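Long-range contact in uncharacterized protein (Bacteroides uniformis, PDB 4K61), which is of unknown function but belongs to the PepSY-like family of putative beta-lactamase-inhibitor-like proteins: residues 52-66 with 85-98. Sequence-based numbering, arbitrary orientation.
Sequences WVMQQTDWETMDEVP and NVTWVQFPKWQSIV
Gln55 and Gln90 face each other as a hydrogen-bonded antiparallel pair, and Thr57 and Trp88 form the next one. Gln90 N to Gln55 O is nearly straight at 177°. Past the strand end, Glu60 N donates to a lone pair of Val86 O over 3.2 Å.

Alongside, Gln55 NE2 reaches Gln90 OE1 at 3.1 Å, but the donor sits above the carbonyl plane and the bond is bent. One water accepts from Thr57 OG1 and donates to Trp88 O and Gln90 OE1. Gln55 OE1 is hydrogen-bonded to Tyr16 OH.

Trp88 stands on the same face as Gln55, Thr57 and Gln90, and the ring of Trp59, just past strand 52-58, lies over it. Their planes are 13° apart but slid, with Trp59 CH2 3.4 Å from Trp88 CE3. Trp88 CB makes a CH-pi contact over the six-membered ring of Trp59, 3.5 Å from its centroid. Glu64 CB covers the opposite face of Trp59. At the other end, Pro92 CD makes a CH-pi contact over the Trp52 ring.

Val86 CG1 packs on Val65 CG1 at 3.5 Å, and Val86 CG2 meets the selenium of selenomethionine Met62. On the face of Gln56 and Val89, selenomethionine Met54 bends only at chi3 (66°), and its SE lies 3.8 Å from Phe91 CE1, an oblique Met-aromatic contact.

Strands 52-58 and 82-90 are central in an antiparallel sheet whose strands follow in chain order, flanked by 40-46 and 97-103. The link between them carries helix 67-75, which packs on Met62, Val65 and Val98. Phe139 of helix 136-139 touches Met54, Gln56, Val89 and Phe91.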
loop_
_atom_site.group_PDB
_atom_site.type_symbol
_atom_site.label_atom_id
_atom_site.label_comp_id
_atom_site.label_asym_id
_atom_site.label_seq_id
_atom_site.Cartn_x
_atom_site.Cartn_y
_atom_site.Cartn_z
ATOM N N TRP A 52 3.830 -11.242 -9.471
ATOM C CA TRP A 52 3.464 -10.221 -8.518
ATOM C C TRP A 52 4.621 -9.245 -8.313
ATOM O O TRP A 52 5.790 -9.642 -8.200
ATOM C CB TRP A 52 2.993 -10.822 -7.190
ATOM C CG TRP A 52 4.083 -11.224 -6.228
ATOM C CD1 TRP A 52 4.756 -12.385 -6.209
ATOM C CD2 TRP A 52 4.526 -10.482 -5.080
ATOM N NE1 TRP A 52 5.649 -12.404 -5.159
ATOM C CE2 TRP A 52 5.519 -11.250 -4.443
ATOM C CE3 TRP A 52 4.202 -9.229 -4.558
ATOM C CZ2 TRP A 52 6.198 -10.814 -3.308
ATOM C CZ3 TRP A 52 4.873 -8.790 -3.407
ATOM C CH2 TRP A 52 5.869 -9.580 -2.812
ATOM N N VAL A 53 4.285 -7.961 -8.281
ATOM C CA VAL A 53 5.329 -6.914 -8.169
ATOM C C VAL A 53 5.199 -6.021 -6.934
ATOM O O VAL A 53 6.149 -5.352 -6.561
ATOM C CB VAL A 53 5.401 -6.078 -9.452
ATOM C CG1 VAL A 53 5.783 -6.968 -10.616
ATOM C CG2 VAL A 53 4.074 -5.391 -9.730
HETATM N N MSE A 54 4.019 -6.023 -6.320
HETATM C CA MSE A 54 3.785 -5.284 -5.072
HETATM C C MSE A 54 2.620 -5.931 -4.373
HETATM O O MSE A 54 1.679 -6.437 -5.022
HETATM C CB MSE A 54 3.488 -3.803 -5.379
HETATM C CG MSE A 54 3.186 -3.019 -4.088
HETATM SE SE MSE A 54 3.409 -1.089 -4.456
HETATM C CE MSE A 54 1.908 -0.866 -5.747
ATOM N N GLN A 55 2.638 -5.866 -3.043
ATOM C CA GLN A 55 1.488 -6.183 -2.232
ATOM C C GLN A 55 1.334 -5.114 -1.162
ATOM O O GLN A 55 2.318 -4.618 -0.641
ATOM C CB GLN A 55 1.668 -7.525 -1.546
ATOM C CG GLN A 55 0.573 -7.863 -0.527
ATOM C CD GLN A 55 0.767 -9.263 0.011
ATOM O OE1 GLN A 55 0.354 -10.241 -0.609
ATOM N NE2 GLN A 55 1.426 -9.367 1.148
ATOM N N GLN A 56 0.099 -4.759 -0.882
ATOM C CA GLN A 56 -0.205 -3.817 0.162
ATOM C C GLN A 56 -1.197 -4.413 1.120
ATOM O O GLN A 56 -2.222 -4.976 0.732
ATOM C CB GLN A 56 -0.739 -2.520 -0.419
ATOM C CG GLN A 56 0.312 -1.747 -1.205
ATOM C CD GLN A 56 -0.221 -0.472 -1.810
ATOM O OE1 GLN A 56 -1.358 -0.058 -1.580
ATOM N NE2 GLN A 56 0.611 0.166 -2.615
ATOM N N THR A 57 -0.902 -4.247 2.405
ATOM C CA THR A 57 -1.863 -4.598 3.450
ATOM C C THR A 57 -2.299 -3.322 4.159
ATOM O O THR A 57 -1.480 -2.509 4.605
ATOM C CB THR A 57 -1.194 -5.541 4.459
ATOM O OG1 THR A 57 -0.726 -6.701 3.767
ATOM C CG2 THR A 57 -2.133 -5.957 5.553
ATOM N N ASP A 58 -3.607 -3.124 4.198
ATOM C CA ASP A 58 -4.192 -1.928 4.774
ATOM C C ASP A 58 -4.313 -2.148 6.249
ATOM O O ASP A 58 -5.242 -2.760 6.736
ATOM C CB ASP A 58 -5.549 -1.641 4.146
ATOM C CG ASP A 58 -6.142 -0.324 4.603
ATOM O OD1 ASP A 58 -5.552 0.335 5.474
ATOM O OD2 ASP A 58 -7.215 0.056 4.086
ATOM N N TRP A 59 -3.331 -1.633 6.964
ATOM C CA TRP A 59 -3.278 -1.770 8.395
ATOM C C TRP A 59 -4.270 -0.867 9.105
ATOM O O TRP A 59 -4.684 -1.160 10.212
ATOM C CB TRP A 59 -1.864 -1.463 8.881
ATOM C CG TRP A 59 -0.908 -2.632 8.893
ATOM C CD1 TRP A 59 -1.214 -3.975 8.949
ATOM C CD2 TRP A 59 0.504 -2.556 8.985
ATOM N NE1 TRP A 59 -0.059 -4.724 8.988
ATOM C CE2 TRP A 59 1.005 -3.880 9.044
ATOM C CE3 TRP A 59 1.405 -1.494 9.055
ATOM C CZ2 TRP A 59 2.372 -4.164 9.131
ATOM C CZ3 TRP A 59 2.734 -1.763 9.100
ATOM C CH2 TRP A 59 3.222 -3.097 9.161
ATOM N N GLU A 60 -4.644 0.228 8.455
ATOM C CA GLU A 60 -5.637 1.186 8.915
ATOM C C GLU A 60 -5.170 2.107 10.049
ATOM O O GLU A 60 -5.366 3.330 9.958
ATOM C CB GLU A 60 -6.972 0.518 9.241
ATOM C CG GLU A 60 -7.792 0.282 7.995
ATOM C CD GLU A 60 -8.981 -0.611 8.237
ATOM O OE1 GLU A 60 -9.684 -0.405 9.254
ATOM O OE2 GLU A 60 -9.212 -1.506 7.400
ATOM N N THR A 61 -4.511 1.554 11.069
ATOM C CA THR A 61 -4.017 2.399 12.161
ATOM C C THR A 61 -2.555 2.158 12.473
ATOM O O THR A 61 -1.954 1.131 12.054
ATOM C CB THR A 61 -4.817 2.202 13.463
ATOM O OG1 THR A 61 -4.486 0.943 14.039
ATOM C CG2 THR A 61 -6.313 2.276 13.215
HETATM N N MSE A 62 -2.009 3.085 13.261
HETATM C CA MSE A 62 -0.610 3.018 13.673
HETATM C C MSE A 62 -0.386 1.871 14.627
HETATM O O MSE A 62 0.757 1.525 14.898
HETATM C CB MSE A 62 -0.152 4.338 14.305
HETATM C CG MSE A 62 -0.257 5.524 13.340
HETATM SE SE MSE A 62 1.080 5.347 11.906
HETATM C CE MSE A 62 2.679 5.802 12.982
ATOM N N ASP A 63 -1.460 1.289 15.174
ATOM C CA ASP A 63 -1.377 0.137 16.088
ATOM C C ASP A 63 -0.538 -1.010 15.519
ATOM O O ASP A 63 0.059 -1.768 16.262
ATOM C CB ASP A 63 -2.774 -0.458 16.367
ATOM C CG ASP A 63 -3.679 0.458 17.190
ATOM O OD1 ASP A 63 -3.277 1.596 17.523
ATOM O OD2 ASP A 63 -4.809 0.003 17.500
ATOM N N GLU A 64 -0.517 -1.112 14.197
ATOM C CA GLU A 64 0.093 -2.233 13.479
ATOM C C GLU A 64 1.539 -2.032 13.067
ATOM O O GLU A 64 2.181 -2.997 12.646
ATOM C CB GLU A 64 -0.715 -2.540 12.227
ATOM C CG GLU A 64 -2.158 -2.937 12.492
ATOM C CD GLU A 64 -2.288 -4.318 13.111
ATOM O OE1 GLU A 64 -1.321 -5.100 13.095
ATOM O OE2 GLU A 64 -3.375 -4.653 13.598
ATOM N N VAL A 65 2.069 -0.827 13.241
ATOM C CA VAL A 65 3.411 -0.541 12.741
ATOM C C VAL A 65 4.474 -0.949 13.752
ATOM O O VAL A 65 4.199 -1.089 14.935
ATOM C CB VAL A 65 3.574 0.943 12.310
ATOM C CG1 VAL A 65 2.459 1.369 11.358
ATOM C CG2 VAL A 65 3.677 1.894 13.492
ATOM N N PRO A 66 5.699 -1.187 13.264
ATOM C CA PRO A 66 6.776 -1.384 14.206
ATOM C C PRO A 66 6.937 -0.190 15.154
ATOM O O PRO A 66 6.819 0.952 14.725
ATOM C CB PRO A 66 8.004 -1.536 13.300
ATOM C CG PRO A 66 7.463 -2.053 11.995
ATOM C CD PRO A 66 6.136 -1.323 11.861
ATOM N N ASN A 85 -4.367 6.982 6.675
ATOM C CA ASN A 85 -4.119 5.662 6.110
ATOM C C ASN A 85 -2.761 5.167 6.547
ATOM O O ASN A 85 -1.828 5.959 6.724
ATOM C CB ASN A 85 -4.250 5.659 4.594
ATOM C CG ASN A 85 -4.113 4.247 3.973
ATOM O OD1 ASN A 85 -5.090 3.527 3.763
ATOM N ND2 ASN A 85 -2.876 3.855 3.680
ATOM N N VAL A 86 -2.687 3.859 6.799
ATOM C CA VAL A 86 -1.424 3.187 7.124
ATOM C C VAL A 86 -1.385 1.882 6.318
ATOM O O VAL A 86 -2.305 1.072 6.415
ATOM C CB VAL A 86 -1.291 2.868 8.623
ATOM C CG1 VAL A 86 0.036 2.204 8.904
ATOM C CG2 VAL A 86 -1.419 4.159 9.422
ATOM N N THR A 87 -0.341 1.738 5.507
ATOM C CA THR A 87 -0.226 0.634 4.570
ATOM C C THR A 87 1.152 -0.001 4.708
ATOM O O THR A 87 2.182 0.690 4.733
ATOM C CB THR A 87 -0.456 1.126 3.134
ATOM O OG1 THR A 87 -1.737 1.743 3.063
ATOM C CG2 THR A 87 -0.418 -0.001 2.128
ATOM N N TRP A 88 1.162 -1.329 4.818
ATOM C CA TRP A 88 2.371 -2.121 4.726
ATOM C C TRP A 88 2.609 -2.569 3.305
ATOM O O TRP A 88 1.810 -3.301 2.728
ATOM C CB TRP A 88 2.231 -3.338 5.656
ATOM C CG TRP A 88 3.354 -4.293 5.762
ATOM C CD1 TRP A 88 3.293 -5.653 5.593
ATOM C CD2 TRP A 88 4.692 -4.002 6.155
ATOM N NE1 TRP A 88 4.509 -6.227 5.840
ATOM C CE2 TRP A 88 5.397 -5.241 6.182
ATOM C CE3 TRP A 88 5.370 -2.819 6.490
ATOM C CZ2 TRP A 88 6.728 -5.327 6.533
ATOM C CZ3 TRP A 88 6.732 -2.915 6.823
ATOM C CH2 TRP A 88 7.377 -4.166 6.860
ATOM N N VAL A 89 3.683 -2.065 2.721
ATOM C CA VAL A 89 3.980 -2.269 1.316
ATOM C C VAL A 89 5.149 -3.246 1.196
ATOM O O VAL A 89 6.274 -2.996 1.695
ATOM C CB VAL A 89 4.364 -0.944 0.639
ATOM C CG1 VAL A 89 4.552 -1.159 -0.852
ATOM C CG2 VAL A 89 3.341 0.137 0.907
ATOM N N GLN A 90 4.906 -4.330 0.471
ATOM C CA GLN A 90 5.906 -5.371 0.268
ATOM C C GLN A 90 6.138 -5.630 -1.223
ATOM O O GLN A 90 5.271 -5.348 -2.093
ATOM C CB GLN A 90 5.441 -6.661 0.944
ATOM C CG GLN A 90 5.256 -6.566 2.460
ATOM C CD GLN A 90 4.671 -7.855 3.030
ATOM O OE1 GLN A 90 3.462 -8.052 3.034
ATOM N NE2 GLN A 90 5.533 -8.746 3.453
ATOM N N PHE A 91 7.323 -6.139 -1.490
ATOM C CA PHE A 91 7.848 -6.339 -2.852
ATOM C C PHE A 91 8.615 -7.642 -2.902
ATOM O O PHE A 91 9.166 -8.087 -1.891
ATOM C CB PHE A 91 8.835 -5.240 -3.230
ATOM C CG PHE A 91 8.333 -3.854 -3.060
ATOM C CD1 PHE A 91 7.507 -3.275 -4.002
ATOM C CD2 PHE A 91 8.725 -3.102 -1.959
ATOM C CE1 PHE A 91 7.068 -1.981 -3.856
ATOM C CE2 PHE A 91 8.295 -1.814 -1.808
ATOM C CZ PHE A 91 7.460 -1.242 -2.740
ATOM N N PRO A 92 8.723 -8.244 -4.110
ATOM C CA PRO A 92 9.408 -9.512 -4.176
ATOM C C PRO A 92 10.903 -9.380 -3.943
ATOM O O PRO A 92 11.497 -10.287 -3.381
ATOM C CB PRO A 92 9.095 -10.023 -5.591
ATOM C CG PRO A 92 8.649 -8.829 -6.354
ATOM C CD PRO A 92 8.009 -7.919 -5.355
ATOM N N LYS A 93 11.499 -8.250 -4.329
ATOM C CA LYS A 93 12.958 -8.105 -4.253
ATOM C C LYS A 93 13.479 -6.847 -3.562
ATOM O O LYS A 93 14.676 -6.627 -3.532
ATOM C CB LYS A 93 13.550 -8.164 -5.665
ATOM C CG LYS A 93 13.221 -9.454 -6.399
ATOM C CD LYS A 93 13.835 -9.496 -7.788
ATOM C CE LYS A 93 13.334 -10.699 -8.566
ATOM N NZ LYS A 93 14.085 -10.845 -9.850
ATOM N N TRP A 94 12.597 -6.014 -3.035
ATOM C CA TRP A 94 13.020 -4.787 -2.350
ATOM C C TRP A 94 12.551 -4.794 -0.919
ATOM O O TRP A 94 11.650 -5.557 -0.566
ATOM C CB TRP A 94 12.423 -3.576 -3.018
ATOM C CG TRP A 94 12.588 -3.532 -4.503
ATOM C CD1 TRP A 94 13.575 -4.121 -5.267
ATOM C CD2 TRP A 94 11.775 -2.798 -5.409
ATOM N NE1 TRP A 94 13.380 -3.818 -6.584
ATOM C CE2 TRP A 94 12.286 -3.013 -6.704
ATOM C CE3 TRP A 94 10.647 -2.015 -5.262
ATOM C CZ2 TRP A 94 11.717 -2.435 -7.836
ATOM C CZ3 TRP A 94 10.077 -1.447 -6.376
ATOM C CH2 TRP A 94 10.608 -1.659 -7.652
ATOM N N GLN A 95 13.142 -3.913 -0.107
ATOM C CA GLN A 95 12.737 -3.753 1.306
ATOM C C GLN A 95 11.304 -3.257 1.423
ATOM O O GLN A 95 10.816 -2.443 0.620
ATOM C CB GLN A 95 13.662 -2.774 2.072
ATOM C CG GLN A 95 13.427 -2.741 3.585
ATOM C CD GLN A 95 14.522 -1.986 4.327
ATOM O OE1 GLN A 95 15.240 -2.553 5.124
ATOM N NE2 GLN A 95 14.641 -0.692 4.063
ATOM N N SER A 96 10.627 -3.729 2.459
ATOM C CA SER A 96 9.257 -3.277 2.719
ATOM C C SER A 96 9.226 -1.808 3.192
ATOM O O SER A 96 10.213 -1.240 3.661
ATOM C CB SER A 96 8.593 -4.156 3.771
ATOM O OG SER A 96 8.490 -5.483 3.282
ATOM N N ILE A 97 8.055 -1.217 3.075
ATOM C CA ILE A 97 7.830 0.196 3.401
ATOM C C ILE A 97 6.561 0.320 4.209
ATOM O O ILE A 97 5.554 -0.334 3.880
ATOM C CB ILE A 97 7.701 1.033 2.107
ATOM C CG1 ILE A 97 9.036 1.082 1.370
ATOM C CG2 ILE A 97 7.188 2.442 2.411
ATOM C CD1 ILE A 97 8.893 1.672 -0.029
ATOM N N VAL A 98 6.568 1.167 5.255
ATOM C CA VAL A 98 5.327 1.605 5.885
ATOM C C VAL A 98 4.937 2.961 5.274
ATOM O O VAL A 98 5.684 3.934 5.402
ATOM C CB VAL A 98 5.424 1.780 7.410
ATOM C CG1 VAL A 98 4.069 2.116 8.009
ATOM C CG2 VAL A 98 5.971 0.530 8.068
HETATM O O HOH W 1 1.622 -6.207 2.528
#